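Local coordinates for protein possible adhesin (Caldicellulosiruptor kronotskyensis, PDB 4WA0) that probably mediates attachment of this extremely thermophilic bacterium to cellulose, the chain being the C-terminal beta-helix domain of a tapirin, at residues P235-S240 and V260-S265; H293-G298 and S313-G318. One frame throughout, in Å; residues are numbered along the deposited sequence.

Contact 1. Residues P235-S240 and V260-S265; sequences PLPADS and VIYGES. With MG (magnesium ion), chain B.
L236 takes part with both backbone and side chain: its N-H points at OE1 of E264, N to OE1 2.8 Å and nearly straight at 172°, and its CB packs 4.0 Å from CB of Y262. The amide arrives from above the carboxylate plane, 52° out of it. E264 gets there with CG anti to its backbone N (chi1 173°) and a bend at chi2 that folds the carboxylate back toward P235 and L236. CB of P235 rests 3.9 Å from CD of E264. Further along, P237 lays its ring over one face of Y262, a CH-pi contact with CG 4.0 Å from the ring centroid; CG2 of V260 lies over the opposite face. A water accepts from N of E264 and lies within bonding distance of O of P237, so it can link the two backbones. Outside the pair, R297 forms a salt bridge with OE1 of E264, while D347 and N351 of helix 342-352 hold the hydroxyl of Y262. Beyond P237 the loop reaches D239, whose O and OD1, 2.2 and 2.4 Å from the magnesium ion, join V241, S243 and L246 in a magnesium site completed by E275 of helix 269-280 beside the end of the beta-helix.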
# COMPACT_ATOMS: atom_id res chain seq x y z
N PRO A 235 -12.30 -16.63 -19.36
CA PRO A 235 -12.62 -16.80 -17.92
C PRO A 235 -11.64 -17.70 -17.20
O PRO A 235 -11.14 -18.71 -17.77
CB PRO A 235 -13.98 -17.48 -17.91
CG PRO A 235 -14.31 -17.76 -19.34
CD PRO A 235 -13.49 -16.85 -20.20
N LEU A 236 -11.40 -17.36 -15.94
CA LEU A 236 -10.61 -18.22 -15.10
C LEU A 236 -11.25 -19.63 -15.06
O LEU A 236 -12.50 -19.81 -15.07
CB LEU A 236 -10.49 -17.60 -13.69
CG LEU A 236 -9.82 -16.21 -13.59
CD1 LEU A 236 -9.72 -15.68 -12.14
CD2 LEU A 236 -8.43 -16.20 -14.24
N PRO A 237 -10.42 -20.68 -14.98
CA PRO A 237 -10.96 -22.04 -14.99
C PRO A 237 -11.90 -22.40 -13.86
O PRO A 237 -11.82 -21.84 -12.76
CB PRO A 237 -9.73 -22.95 -14.91
CG PRO A 237 -8.57 -22.09 -14.81
CD PRO A 237 -8.96 -20.67 -15.07
N ALA A 238 -12.83 -23.30 -14.18
CA ALA A 238 -13.64 -23.97 -13.17
C ALA A 238 -13.61 -25.41 -13.45
O ALA A 238 -13.42 -25.84 -14.61
CB ALA A 238 -15.09 -23.48 -13.17
N ASP A 239 -13.82 -26.19 -12.42
CA ASP A 239 -13.86 -27.64 -12.59
C ASP A 239 -15.03 -28.27 -11.83
O ASP A 239 -15.56 -27.66 -10.89
CB ASP A 239 -12.49 -28.30 -12.22
CG ASP A 239 -11.91 -27.84 -10.86
OD1 ASP A 239 -12.63 -27.87 -9.84
OD2 ASP A 239 -10.65 -27.55 -10.82
N SER A 240 -15.37 -29.52 -12.18
CA SER A 240 -16.62 -30.11 -11.75
C SER A 240 -16.56 -30.63 -10.35
O SER A 240 -17.56 -30.66 -9.66
CB SER A 240 -17.06 -31.24 -12.74
OG SER A 240 -16.20 -32.39 -12.61
N VAL A 260 -3.63 -23.29 -6.10
CA VAL A 260 -4.27 -22.11 -6.62
C VAL A 260 -5.77 -22.39 -6.79
O VAL A 260 -6.14 -23.43 -7.36
CB VAL A 260 -3.57 -21.52 -7.87
CG1 VAL A 260 -3.54 -22.52 -8.98
CG2 VAL A 260 -4.22 -20.23 -8.32
N ILE A 261 -6.58 -21.45 -6.29
CA ILE A 261 -8.02 -21.45 -6.50
C ILE A 261 -8.40 -20.33 -7.44
O ILE A 261 -8.01 -19.21 -7.20
CB ILE A 261 -8.72 -21.26 -5.15
CG1 ILE A 261 -8.34 -22.33 -4.13
CG2 ILE A 261 -10.23 -21.29 -5.22
CD1 ILE A 261 -8.45 -23.79 -4.52
N TYR A 262 -9.20 -20.66 -8.46
CA TYR A 262 -9.64 -19.71 -9.45
C TYR A 262 -11.15 -19.54 -9.27
O TYR A 262 -11.87 -20.53 -9.24
CB TYR A 262 -9.43 -20.24 -10.82
CG TYR A 262 -7.97 -20.45 -11.22
CD1 TYR A 262 -7.21 -19.42 -11.60
CD2 TYR A 262 -7.44 -21.73 -11.32
CE1 TYR A 262 -5.86 -19.61 -11.98
CE2 TYR A 262 -6.10 -21.93 -11.68
CZ TYR A 262 -5.36 -20.86 -12.05
OH TYR A 262 -4.04 -21.00 -12.45
N GLY A 263 -11.60 -18.30 -9.13
CA GLY A 263 -13.08 -18.03 -9.19
C GLY A 263 -13.30 -16.88 -10.13
O GLY A 263 -13.05 -15.73 -9.78
N GLU A 264 -13.84 -17.14 -11.32
CA GLU A 264 -14.04 -16.05 -12.24
C GLU A 264 -14.87 -14.92 -11.65
O GLU A 264 -14.46 -13.76 -11.61
CB GLU A 264 -14.65 -16.55 -13.56
CG GLU A 264 -15.05 -15.45 -14.53
CD GLU A 264 -13.88 -14.70 -15.18
OE1 GLU A 264 -12.69 -15.04 -14.93
OE2 GLU A 264 -14.12 -13.76 -15.97
N SER A 265 -16.04 -15.27 -11.14
CA SER A 265 -16.96 -14.25 -10.64
C SER A 265 -16.71 -13.71 -9.25
O SER A 265 -17.12 -12.57 -8.93
CB SER A 265 -18.42 -14.82 -10.71
OG SER A 265 -18.79 -15.11 -12.06
MG MG B . -14.65 -27.02 -8.96
O HOH W 1 -13.87 -19.88 -12.04

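Contact 2. Residues H293-G298 and S313-G318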
# COMPACT_ATOMS: atom_id res chain seq x y z
N HIS A 293 -3.12 -19.57 -3.09
CA HIS A 293 -3.17 -18.45 -4.00
C HIS A 293 -4.62 -18.35 -4.52
O HIS A 293 -5.10 -19.28 -5.07
CB HIS A 293 -2.18 -18.64 -5.12
CG HIS A 293 -0.80 -18.87 -4.60
ND1 HIS A 293 -0.02 -17.83 -4.20
CD2 HIS A 293 -0.12 -20.00 -4.31
CE1 HIS A 293 1.10 -18.29 -3.67
NE2 HIS A 293 1.05 -19.60 -3.71
N LEU A 294 -5.25 -17.21 -4.27
CA LEU A 294 -6.66 -17.00 -4.61
C LEU A 294 -6.65 -16.01 -5.77
O LEU A 294 -6.08 -14.90 -5.65
CB LEU A 294 -7.39 -16.37 -3.42
CG LEU A 294 -7.50 -17.23 -2.17
CD1 LEU A 294 -8.12 -16.41 -1.04
CD2 LEU A 294 -8.20 -18.57 -2.36
N ILE A 295 -7.27 -16.38 -6.88
CA ILE A 295 -7.31 -15.55 -8.09
C ILE A 295 -8.75 -15.45 -8.58
O ILE A 295 -9.40 -16.49 -8.78
CB ILE A 295 -6.42 -16.11 -9.19
CG1 ILE A 295 -5.01 -16.44 -8.62
CG2 ILE A 295 -6.36 -15.15 -10.36
CD1 ILE A 295 -4.00 -16.74 -9.63
N SER A 296 -9.22 -14.21 -8.69
CA SER A 296 -10.61 -13.90 -9.06
C SER A 296 -10.73 -12.71 -9.99
O SER A 296 -9.79 -11.82 -10.09
CB SER A 296 -11.38 -13.73 -7.79
OG SER A 296 -12.78 -13.70 -8.05
N ARG A 297 -11.88 -12.60 -10.69
CA ARG A 297 -12.23 -11.32 -11.30
C ARG A 297 -13.38 -10.65 -10.60
O ARG A 297 -13.94 -9.70 -11.13
CB ARG A 297 -12.55 -11.46 -12.81
CG ARG A 297 -11.34 -11.87 -13.62
CD ARG A 297 -11.52 -11.58 -15.09
NE ARG A 297 -10.31 -11.69 -15.90
CZ ARG A 297 -9.86 -12.79 -16.48
NH1 ARG A 297 -10.41 -13.97 -16.30
NH2 ARG A 297 -8.76 -12.71 -17.25
N GLY A 298 -13.72 -11.15 -9.44
CA GLY A 298 -14.63 -10.48 -8.54
C GLY A 298 -14.09 -10.40 -7.15
O GLY A 298 -12.86 -10.36 -6.95
N SER A 313 -0.97 -15.66 -1.57
CA SER A 313 -1.23 -14.41 -2.23
C SER A 313 -2.66 -14.35 -2.73
O SER A 313 -3.35 -15.39 -2.85
CB SER A 313 -0.19 -14.17 -3.36
OG SER A 313 -0.44 -14.99 -4.51
N ILE A 314 -3.06 -13.13 -3.05
CA ILE A 314 -4.41 -12.77 -3.58
C ILE A 314 -4.25 -11.91 -4.81
O ILE A 314 -3.58 -10.84 -4.77
CB ILE A 314 -5.26 -12.00 -2.53
CG1 ILE A 314 -5.44 -12.84 -1.35
CG2 ILE A 314 -6.54 -11.47 -3.15
CD1 ILE A 314 -5.97 -12.03 -0.20
N ILE A 315 -4.88 -12.34 -5.94
CA ILE A 315 -4.78 -11.65 -7.22
C ILE A 315 -6.15 -11.43 -7.79
O ILE A 315 -6.90 -12.40 -7.95
CB ILE A 315 -3.92 -12.44 -8.22
CG1 ILE A 315 -2.52 -12.58 -7.66
CG2 ILE A 315 -3.85 -11.73 -9.59
CD1 ILE A 315 -1.67 -13.58 -8.35
N SER A 316 -6.49 -10.18 -8.05
CA SER A 316 -7.71 -9.89 -8.74
C SER A 316 -7.36 -9.37 -10.12
O SER A 316 -6.49 -8.51 -10.27
CB SER A 316 -8.44 -8.78 -8.03
OG SER A 316 -9.33 -8.08 -8.93
N LEU A 317 -8.10 -9.86 -11.10
CA LEU A 317 -7.86 -9.52 -12.50
C LEU A 317 -9.14 -9.00 -13.10
O LEU A 317 -9.23 -8.95 -14.32
CB LEU A 317 -7.36 -10.77 -13.29
CG LEU A 317 -5.99 -11.32 -12.86
CD1 LEU A 317 -5.62 -12.55 -13.64
CD2 LEU A 317 -4.96 -10.25 -12.98
N GLY A 318 -10.05 -8.56 -12.23
CA GLY A 318 -11.28 -7.89 -12.57
C GLY A 318 -11.19 -6.38 -12.66
O GLY A 318 -10.12 -5.79 -12.65
O HOH W 2 -11.72 -8.71 -9.00
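The imidazole of H293 meets S313 at its edge: OG lies in the plane of the ring, 2.9 Å from ND1, in a nearly straight hydrogen bond (171°) whose donor could be either partner. OG of S313 stands between its own backbone N and carbonyl carbon (chi1 74°), which turns it to the ring, and NE2 of the imidazole hydrogen-bonds to OE1 of Q291. The other flat group, the guanidinium of R297, has O of L317 at an oblique approach, 3.3 Å from NE in a weak bond; its NH1 is held by E264 and T234. Between these ends strands 293-296 and 313-316 run parallel and in register, stacked as successive coils of a right-handed parallel beta-helix. Their amides bond in alternation, O of L294 taking N of I315 at 2.8 Å and O of I315 taking N of S296 at 3.0 Å. On the face shared with H293, I295 and I315 lie side by side, pointing the same way, with CD1 of I295 4.1 Å from CD1 of I315. CG2 of I295 also touches CD1 of L317. L294 and I314 occupy the other face. Where the strands turn, OG of S296 accepts from N of G298 at 3.1 Å, forming an ST turn, and also bonds to G263.

Contact 2 pairs two strands of the beta-helix, whereas contact 1 lays a loop against the next strand out and the turn that follows it. Contact 2 is buried and joins coil to coil through regular backbone bonds and matched aliphatic side chains. Contact 1 is partly buried and lies farther from the centre of the chain; it relies on a carboxylate, a proline on an aromatic ring and a water, and its loop continues into the metal site. The two touch directly, since strands 258-263 and 291-296 are adjacent: polar links through S296 and R297 bridge them, and L236 of the loop packs on I295.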